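Local coordinates for Rpb7-binding protein seb1 (Schizosaccharomyces pombe 972h-, PDB 5MDT) that drives transcription termination in fission yeast by binding RNA polymerase II, probably at its C-terminal domain through the helical domain described here, and nascent RNA, at residues Thr30-Met34 / Ser68-Phe73; Leu14-Gly20 / Val56-Leu60; Thr103-Val107 / Lys139-Leu143. All coordinates share one frame; numbering follows the deposited sequence.

Interaction 1 of 3, residues Thr30-Met34 / Ser68-Phe73; sequences TNLSM and SIVRSF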
loop_
_atom_site.group_PDB
_atom_site.type_symbol
_atom_site.label_atom_id
_atom_site.label_comp_id
_atom_site.label_asym_id
_atom_site.label_seq_id
_atom_site.Cartn_x
_atom_site.Cartn_y
_atom_site.Cartn_z
ATOM N N THR A 30 -2.842 -0.603 10.047
ATOM C CA THR A 30 -3.694 0.459 9.554
ATOM C C THR A 30 -4.103 1.376 10.693
ATOM O O THR A 30 -4.010 2.591 10.521
ATOM C CB THR A 30 -4.876 -0.120 8.801
ATOM O OG1 THR A 30 -4.385 -0.932 7.713
ATOM C CG2 THR A 30 -5.801 0.947 8.274
ATOM N N ASN A 31 -4.511 0.802 11.860
ATOM C CA ASN A 31 -4.851 1.628 13.033
ATOM C C ASN A 31 -3.689 2.502 13.464
ATOM O O ASN A 31 -3.890 3.692 13.766
ATOM C CB ASN A 31 -5.304 0.755 14.213
ATOM C CG ASN A 31 -6.694 0.220 13.990
ATOM O OD1 ASN A 31 -7.424 0.698 13.110
ATOM N ND2 ASN A 31 -7.080 -0.823 14.738
ATOM N N LEU A 32 -2.472 1.928 13.528
ATOM C CA LEU A 32 -1.313 2.717 13.977
ATOM C C LEU A 32 -1.069 3.911 13.034
ATOM O O LEU A 32 -0.828 5.014 13.496
ATOM C CB LEU A 32 -0.060 1.824 14.079
ATOM C CG LEU A 32 -0.034 0.862 15.277
ATOM C CD1 LEU A 32 0.961 -0.243 15.048
ATOM C CD2 LEU A 32 0.385 1.593 16.550
ATOM N N SER A 33 -1.215 3.710 11.728
ATOM C CA SER A 33 -0.993 4.794 10.771
ATOM C C SER A 33 -2.084 5.864 10.883
ATOM O O SER A 33 -1.778 7.044 10.803
ATOM C CB SER A 33 -0.887 4.238 9.348
ATOM O OG SER A 33 -2.161 3.766 8.955
ATOM N N MET A 34 -3.343 5.460 11.143
ATOM C CA MET A 34 -4.438 6.424 11.273
ATOM C C MET A 34 -4.391 7.142 12.606
ATOM O O MET A 34 -4.939 8.246 12.715
ATOM C CB MET A 34 -5.815 5.733 11.104
ATOM C CG MET A 34 -6.059 5.223 9.696
ATOM S SD MET A 34 -6.105 6.555 8.459
ATOM C CE MET A 34 -7.832 7.160 8.737
ATOM N N SER A 68 -4.660 -1.164 2.337
ATOM C CA SER A 68 -5.462 -0.809 3.516
ATOM C C SER A 68 -5.104 0.590 4.019
ATOM O O SER A 68 -5.993 1.398 4.294
ATOM C CB SER A 68 -5.254 -1.833 4.620
ATOM O OG SER A 68 -6.081 -1.537 5.734
ATOM N N ILE A 69 -3.816 0.894 4.067
ATOM C CA ILE A 69 -3.370 2.209 4.539
ATOM C C ILE A 69 -3.803 3.349 3.595
ATOM O O ILE A 69 -4.340 4.336 4.083
ATOM C CB ILE A 69 -1.857 2.165 4.799
ATOM C CG1 ILE A 69 -1.582 1.343 6.091
ATOM C CG2 ILE A 69 -1.312 3.609 4.947
ATOM C CD1 ILE A 69 -0.133 1.038 6.352
ATOM N N VAL A 70 -3.595 3.206 2.261
ATOM C CA VAL A 70 -3.947 4.266 1.303
ATOM C C VAL A 70 -5.452 4.549 1.312
ATOM O O VAL A 70 -5.842 5.713 1.380
ATOM C CB VAL A 70 -3.383 4.063 -0.135
ATOM C CG1 VAL A 70 -4.062 2.902 -0.877
ATOM C CG2 VAL A 70 -3.472 5.358 -0.946
ATOM N N ARG A 71 -6.283 3.498 1.318
ATOM C CA ARG A 71 -7.738 3.701 1.361
ATOM C C ARG A 71 -8.203 4.322 2.697
ATOM O O ARG A 71 -9.152 5.105 2.705
ATOM C CB ARG A 71 -8.468 2.412 1.035
ATOM C CG ARG A 71 -8.396 2.066 -0.461
ATOM C CD ARG A 71 -9.339 0.937 -0.864
ATOM N NE ARG A 71 -8.932 -0.334 -0.264
ATOM C CZ ARG A 71 -9.461 -0.859 0.838
ATOM N NH1 ARG A 71 -10.469 -0.252 1.456
ATOM N NH2 ARG A 71 -8.983 -1.994 1.334
ATOM N N SER A 72 -7.497 4.026 3.803
ATOM C CA SER A 72 -7.814 4.613 5.111
ATOM C C SER A 72 -7.426 6.095 5.155
ATOM O O SER A 72 -8.240 6.889 5.598
ATOM C CB SER A 72 -7.184 3.813 6.239
ATOM O OG SER A 72 -7.834 2.554 6.332
ATOM N N PHE A 73 -6.260 6.491 4.577
ATOM C CA PHE A 73 -5.905 7.915 4.474
ATOM C C PHE A 73 -6.903 8.640 3.569
ATOM O O PHE A 73 -7.299 9.759 3.877
ATOM C CB PHE A 73 -4.491 8.101 3.896
ATOM C CG PHE A 73 -3.313 7.782 4.793
ATOM C CD1 PHE A 73 -3.295 8.196 6.122
ATOM C CD2 PHE A 73 -2.164 7.198 4.272
ATOM C CE1 PHE A 73 -2.176 7.956 6.937
ATOM C CE2 PHE A 73 -1.034 6.988 5.079
ATOM C CZ PHE A 73 -1.046 7.369 6.403
#
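S68 opens the contact with a hydroxyl-to-hydroxyl bond: its OG donates to OG1 of T30 over 2.7 Å. OG1 in turn is bonded to I26 O, one turn back in helix 23-35. With chi1 at -177°, S68 OG lies anti to its backbone N, and this swings the hydroxyl across to T30. I69 comes next. Its CG1 runs past the S33 hydroxyl, 3.8 Å from OG, without a polar bond. S33 OG instead turns back to T30 O, which also takes the backbone N of M34. S72 carries the middle of the contact. Its OG lies 3.2 Å from T30 CG2, and its CB 3.7 Å from M34 SD. OG also folds back on S68 O, and S72 N reaches the same oxygen from the other face of the carbonyl plane. M34 is bent at chi2 and chi3, which lays its sulfur and methyl beside the S72 carbonyl. At F73 the sulfur makes a Met-aromatic contact, with SD 5.0 Å from the ring centroid and oblique to it. V44 of helix 40-53 and W96 of helix 92-113 also touch F73. Segments 30-34 and 68-73 run at 38° to each other within the all-helical CID. Small serines and a threonine line their meeting. Three of the four hydroxyls bond to carbonyls of their own helices, so the interface can be close without leaving them unsatisfied.

Interaction 2 of 3, residues Leu14-Gly20 / Val56-Leu60; sequences LEHSKTG and VTHKL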
loop_
_atom_site.group_PDB
_atom_site.type_symbol
_atom_site.label_atom_id
_atom_site.label_comp_id
_atom_site.label_asym_id
_atom_site.label_seq_id
_atom_site.Cartn_x
_atom_site.Cartn_y
_atom_site.Cartn_z
ATOM N N LEU A 14 6.067 -9.928 10.536
ATOM C CA LEU A 14 5.493 -10.369 9.252
ATOM C C LEU A 14 6.571 -10.860 8.290
ATOM O O LEU A 14 6.360 -11.842 7.568
ATOM C CB LEU A 14 4.678 -9.233 8.624
ATOM C CG LEU A 14 3.761 -9.605 7.461
ATOM C CD1 LEU A 14 2.600 -10.532 7.927
ATOM C CD2 LEU A 14 3.187 -8.343 6.837
ATOM N N GLU A 15 7.737 -10.211 8.317
ATOM C CA GLU A 15 8.871 -10.598 7.474
ATOM C C GLU A 15 9.296 -12.050 7.741
ATOM O O GLU A 15 9.651 -12.762 6.800
ATOM C CB GLU A 15 10.056 -9.663 7.737
ATOM C CG GLU A 15 11.045 -9.651 6.591
ATOM C CD GLU A 15 12.224 -8.725 6.793
ATOM O OE1 GLU A 15 12.142 -7.829 7.666
ATOM O OE2 GLU A 15 13.242 -8.911 6.089
ATOM N N HIS A 16 9.222 -12.494 9.009
ATOM C CA HIS A 16 9.614 -13.849 9.412
ATOM C C HIS A 16 8.493 -14.904 9.314
ATOM O O HIS A 16 8.778 -16.094 9.472
ATOM C CB HIS A 16 10.241 -13.831 10.815
ATOM C CG HIS A 16 11.468 -12.974 10.873
ATOM N ND1 HIS A 16 11.427 -11.692 11.392
ATOM C CD2 HIS A 16 12.712 -13.210 10.392
ATOM C CE1 HIS A 16 12.649 -11.206 11.246
ATOM N NE2 HIS A 16 13.454 -12.078 10.643
ATOM N N SER A 17 7.249 -14.488 9.003
ATOM C CA SER A 17 6.100 -15.392 8.837
ATOM C C SER A 17 6.263 -16.266 7.572
ATOM O O SER A 17 7.109 -15.972 6.723
ATOM C CB SER A 17 4.805 -14.585 8.765
ATOM O OG SER A 17 4.651 -13.953 7.505
ATOM N N LYS A 18 5.469 -17.327 7.440
ATOM C CA LYS A 18 5.585 -18.181 6.266
ATOM C C LYS A 18 5.047 -17.522 4.985
ATOM O O LYS A 18 5.653 -17.687 3.925
ATOM C CB LYS A 18 4.906 -19.554 6.501
ATOM C CG LYS A 18 5.561 -20.361 7.621
ATOM C CD LYS A 18 5.318 -21.864 7.497
ATOM C CE LYS A 18 6.143 -22.623 8.510
ATOM N NZ LYS A 18 6.104 -24.089 8.272
ATOM N N THR A 19 3.923 -16.775 5.082
ATOM C CA THR A 19 3.232 -16.215 3.911
ATOM C C THR A 19 3.294 -14.719 3.703
ATOM O O THR A 19 3.055 -14.263 2.584
ATOM C CB THR A 19 1.745 -16.611 3.931
ATOM O OG1 THR A 19 1.066 -15.896 4.979
ATOM C CG2 THR A 19 1.532 -18.121 4.062
ATOM N N GLY A 20 3.523 -13.961 4.770
ATOM C CA GLY A 20 3.501 -12.507 4.707
ATOM C C GLY A 20 2.104 -11.923 4.600
ATOM O O GLY A 20 1.968 -10.714 4.392
ATOM N N VAL A 56 10.354 -12.852 -1.637
ATOM C CA VAL A 56 9.551 -12.800 -2.873
ATOM C C VAL A 56 8.092 -13.224 -2.667
ATOM O O VAL A 56 7.191 -12.683 -3.313
ATOM C CB VAL A 56 10.207 -13.585 -4.041
ATOM C CG1 VAL A 56 11.587 -13.010 -4.391
ATOM C CG2 VAL A 56 10.298 -15.074 -3.740
ATOM N N THR A 57 7.862 -14.143 -1.723
ATOM C CA THR A 57 6.540 -14.672 -1.389
ATOM C C THR A 57 5.709 -13.636 -0.607
ATOM O O THR A 57 4.494 -13.796 -0.479
ATOM C CB THR A 57 6.713 -15.926 -0.519
ATOM O OG1 THR A 57 7.503 -15.564 0.615
ATOM C CG2 THR A 57 7.389 -17.106 -1.290
ATOM N N HIS A 58 6.381 -12.607 -0.041
ATOM C CA HIS A 58 5.777 -11.599 0.831
ATOM C C HIS A 58 5.378 -10.278 0.162
ATOM O O HIS A 58 4.789 -9.428 0.828
ATOM C CB HIS A 58 6.755 -11.322 1.997
ATOM C CG HIS A 58 6.828 -12.429 3.012
ATOM N ND1 HIS A 58 6.863 -13.766 2.637
ATOM C CD2 HIS A 58 6.935 -12.350 4.360
ATOM C CE1 HIS A 58 6.949 -14.455 3.769
ATOM N NE2 HIS A 58 6.993 -13.637 4.837
ATOM N N LYS A 59 5.672 -10.097 -1.146
ATOM C CA LYS A 59 5.390 -8.809 -1.826
ATOM C C LYS A 59 3.893 -8.557 -1.920
ATOM O O LYS A 59 3.448 -7.410 -1.737
ATOM C CB LYS A 59 5.972 -8.831 -3.271
ATOM C CG LYS A 59 7.467 -9.157 -3.388
ATOM C CD LYS A 59 8.340 -8.305 -2.470
ATOM C CE LYS A 59 9.792 -8.494 -2.941
ATOM N NZ LYS A 59 10.677 -7.452 -2.357
ATOM N N LEU A 60 3.105 -9.634 -2.124
ATOM C CA LEU A 60 1.648 -9.453 -2.178
ATOM C C LEU A 60 1.105 -8.935 -0.855
ATOM O O LEU A 60 0.334 -7.972 -0.869
ATOM C CB LEU A 60 0.922 -10.735 -2.598
ATOM C CG LEU A 60 -0.603 -10.629 -2.674
ATOM C CD1 LEU A 60 -1.049 -9.631 -3.741
ATOM C CD2 LEU A 60 -1.218 -12.011 -2.959
HETATM O O HOH W 1 4.151 -9.297 3.556
#
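H58 has chi1 at -73°, which sets CG anti to its own carbonyl carbon, and chi2 turns the imidazole so that one face lies over G20. S17 has chi1 at 76°, with OG between the backbone N and the carbonyl carbon, and from there OG can serve both ends of the turn. It donates to L14 O in the carbonyl plane, on a lone pair, and accepts from G20 N. The second bond makes an ST motif. G20 CA sits 3.6 Å from the centroid of the H58 ring, almost on the ring normal, in a CH-pi contact. The backbone C of T19 covers the same face nearer the rim. At the ring edge, H58 NE2 makes a weak bond to S17 O, 3.0 Å long and bent to 130°. CD2 of H58 lies 3.3 Å from L14 O, also near the ring plane. Here the turn after helix 4-16 meets the residues leading into helix 59-79 in the helical fold of the CID. Y50 of helix 40-53 also touches the H58 side chain. G20 has a positive phi, and a CB at this position would run into H58 CG. The other ring nitrogen, ND1, shares a 2.8 Å hydrogen bond with T57 OG1, which fixes the ring rotation from the far end. E15 turns its carboxylate away to R53, in a salt bridge through OE1. One water donates to both G20 O and H58 O and bridges the two backbones.

Interaction 3 of 3, residues Thr103-Val107 / Lys139-Leu143; sequences TDSLV and KLESL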
loop_
_atom_site.group_PDB
_atom_site.type_symbol
_atom_site.label_atom_id
_atom_site.label_comp_id
_atom_site.label_asym_id
_atom_site.label_seq_id
_atom_site.Cartn_x
_atom_site.Cartn_y
_atom_site.Cartn_z
ATOM N N THR A 103 3.318 3.609 -4.909
ATOM C CA THR A 103 2.544 2.492 -5.457
ATOM C C THR A 103 3.167 1.891 -6.724
ATOM O O THR A 103 3.293 0.665 -6.782
ATOM C CB THR A 103 1.073 2.889 -5.635
ATOM O OG1 THR A 103 0.550 3.150 -4.344
ATOM C CG2 THR A 103 0.228 1.794 -6.308
ATOM N N ASP A 104 3.546 2.721 -7.723
ATOM C CA ASP A 104 4.128 2.195 -8.966
ATOM C C ASP A 104 5.348 1.318 -8.676
ATOM O O ASP A 104 5.430 0.208 -9.208
ATOM C CB ASP A 104 4.496 3.317 -9.957
ATOM C CG ASP A 104 3.334 3.962 -10.684
ATOM O OD1 ASP A 104 2.167 3.579 -10.409
ATOM O OD2 ASP A 104 3.584 4.849 -11.531
ATOM N N SER A 105 6.271 1.801 -7.801
ATOM C CA SER A 105 7.501 1.080 -7.422
ATOM C C SER A 105 7.192 -0.254 -6.778
ATOM O O SER A 105 7.843 -1.251 -7.117
ATOM C CB SER A 105 8.349 1.897 -6.435
ATOM O OG SER A 105 8.788 3.095 -7.042
ATOM N N LEU A 106 6.233 -0.284 -5.822
ATOM C CA LEU A 106 5.896 -1.527 -5.155
ATOM C C LEU A 106 5.217 -2.522 -6.095
ATOM O O LEU A 106 5.504 -3.720 -6.001
ATOM C CB LEU A 106 5.096 -1.306 -3.864
ATOM C CG LEU A 106 5.791 -0.383 -2.799
ATOM C CD1 LEU A 106 5.100 -0.542 -1.452
ATOM C CD2 LEU A 106 7.303 -0.672 -2.676
ATOM N N VAL A 107 4.344 -2.044 -7.028
ATOM C CA VAL A 107 3.733 -2.967 -8.019
ATOM C C VAL A 107 4.814 -3.505 -8.952
ATOM O O VAL A 107 4.866 -4.713 -9.217
ATOM C CB VAL A 107 2.512 -2.362 -8.763
ATOM C CG1 VAL A 107 1.991 -3.306 -9.863
ATOM C CG2 VAL A 107 1.394 -2.022 -7.772
ATOM N N LYS A 139 -3.134 6.267 -13.909
ATOM C CA LYS A 139 -2.253 5.468 -13.060
ATOM C C LYS A 139 -2.692 4.010 -13.106
ATOM O O LYS A 139 -1.849 3.131 -13.276
ATOM C CB LYS A 139 -2.258 5.986 -11.617
ATOM C CG LYS A 139 -1.204 5.308 -10.740
ATOM C CD LYS A 139 -1.355 5.663 -9.279
ATOM C CE LYS A 139 -0.024 5.672 -8.575
ATOM N NZ LYS A 139 0.787 6.867 -8.937
ATOM N N LEU A 140 -4.011 3.761 -12.981
ATOM C CA LEU A 140 -4.593 2.421 -12.990
ATOM C C LEU A 140 -4.411 1.691 -14.314
ATOM O O LEU A 140 -4.196 0.479 -14.300
ATOM C CB LEU A 140 -6.069 2.452 -12.568
ATOM C CG LEU A 140 -6.343 2.952 -11.142
ATOM C CD1 LEU A 140 -7.799 3.285 -10.963
ATOM C CD2 LEU A 140 -5.870 1.947 -10.085
ATOM N N GLU A 141 -4.481 2.425 -15.449
ATOM C CA GLU A 141 -4.281 1.874 -16.795
ATOM C C GLU A 141 -2.834 1.378 -16.921
ATOM O O GLU A 141 -2.621 0.251 -17.372
ATOM C CB GLU A 141 -4.611 2.924 -17.883
ATOM C CG GLU A 141 -4.525 2.396 -19.311
ATOM C CD GLU A 141 -4.384 3.425 -20.422
ATOM O OE1 GLU A 141 -3.925 3.040 -21.522
ATOM O OE2 GLU A 141 -4.741 4.607 -20.205
ATOM N N SER A 142 -1.855 2.198 -16.465
ATOM C CA SER A 142 -0.427 1.860 -16.471
ATOM C C SER A 142 -0.175 0.570 -15.687
ATOM O O SER A 142 0.466 -0.341 -16.216
ATOM C CB SER A 142 0.408 2.992 -15.876
ATOM O OG SER A 142 0.218 4.224 -16.552
ATOM N N LEU A 143 -0.721 0.477 -14.444
ATOM C CA LEU A 143 -0.571 -0.703 -13.582
ATOM C C LEU A 143 -1.194 -1.939 -14.217
ATOM O O LEU A 143 -0.554 -2.988 -14.238
ATOM C CB LEU A 143 -1.167 -0.483 -12.177
ATOM C CG LEU A 143 -0.600 0.647 -11.324
ATOM C CD1 LEU A 143 -1.472 0.875 -10.097
ATOM C CD2 LEU A 143 0.855 0.381 -10.916
HETATM O O HOH W 2 3.417 5.739 -8.052
HETATM O O HOH W 3 0.993 3.568 -12.856
#
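Charge and water form the polar side of this contact, where D104 faces K139. D104 OD1 and K139 NZ are 3.9 Å apart, a long salt bridge. K139 leaves its backbone with CG anti to N (chi1 -172°), then bends at chi3 and chi4. This brings CE to 3.5 Å from D104 OD1 and carries NZ on past the carboxylate. One water accepts from both D104 N and K139 NZ, at 3.0 Å from NZ. A second water donates to D104 OD1, at 2.7 Å, and to K139 O. NZ also has a weak hydrogen bond to A100 O of helix 92-113. With K139 replaced by an alanine, D104 would probably lose its nearby positive charge and the first water one of its two donors.

Apolar contacts lie beside this group. L143 sends its CD2 branch to V107, 3.9 Å from CB and about as near to both methyls. The two side chains cross at about a right angle. The same CD2 lies 3.5 Å from D104 OD1, so the leucine methyl borders the carboxylate. T103 contributes carbon alone, with CG2 facing L143 CD1 and CB facing K139 CE. Its OG1 turns away to A99 O.

W129 of helix 119-131 touches T103, and I122 of that helix touches V107. The two segments run nearly parallel, 12° apart, with axes 11.2 Å from each other. Across that spacing the join is made by K139, L143 and the two waters. The pairing of helix 92-113 with helix 137-150 belongs to the right-handed helical array of CID domains.

How the interactions relate
Interactions 1 and 2 both use helix 59-79. Interaction 2 takes its start, and interaction 1 lies further along it, with centres about 20 Å apart. Interaction 3 uses the next helix, 92-113, and the last one, on the opposite side of the chain's centre from interaction 1. Interactions 1 and 2 are partly buried. Interaction 1 is nearest that centre and joins helices by small hydroxyls and a Met-aromatic contact. Interaction 2 is the farthest out, about 15 Å from the centre. There one buried histidine meets a partly exposed turn, largely its backbone. Interaction 3 is a buried contact, with an exposed carboxylate and waters at its margin. None of the three touches another.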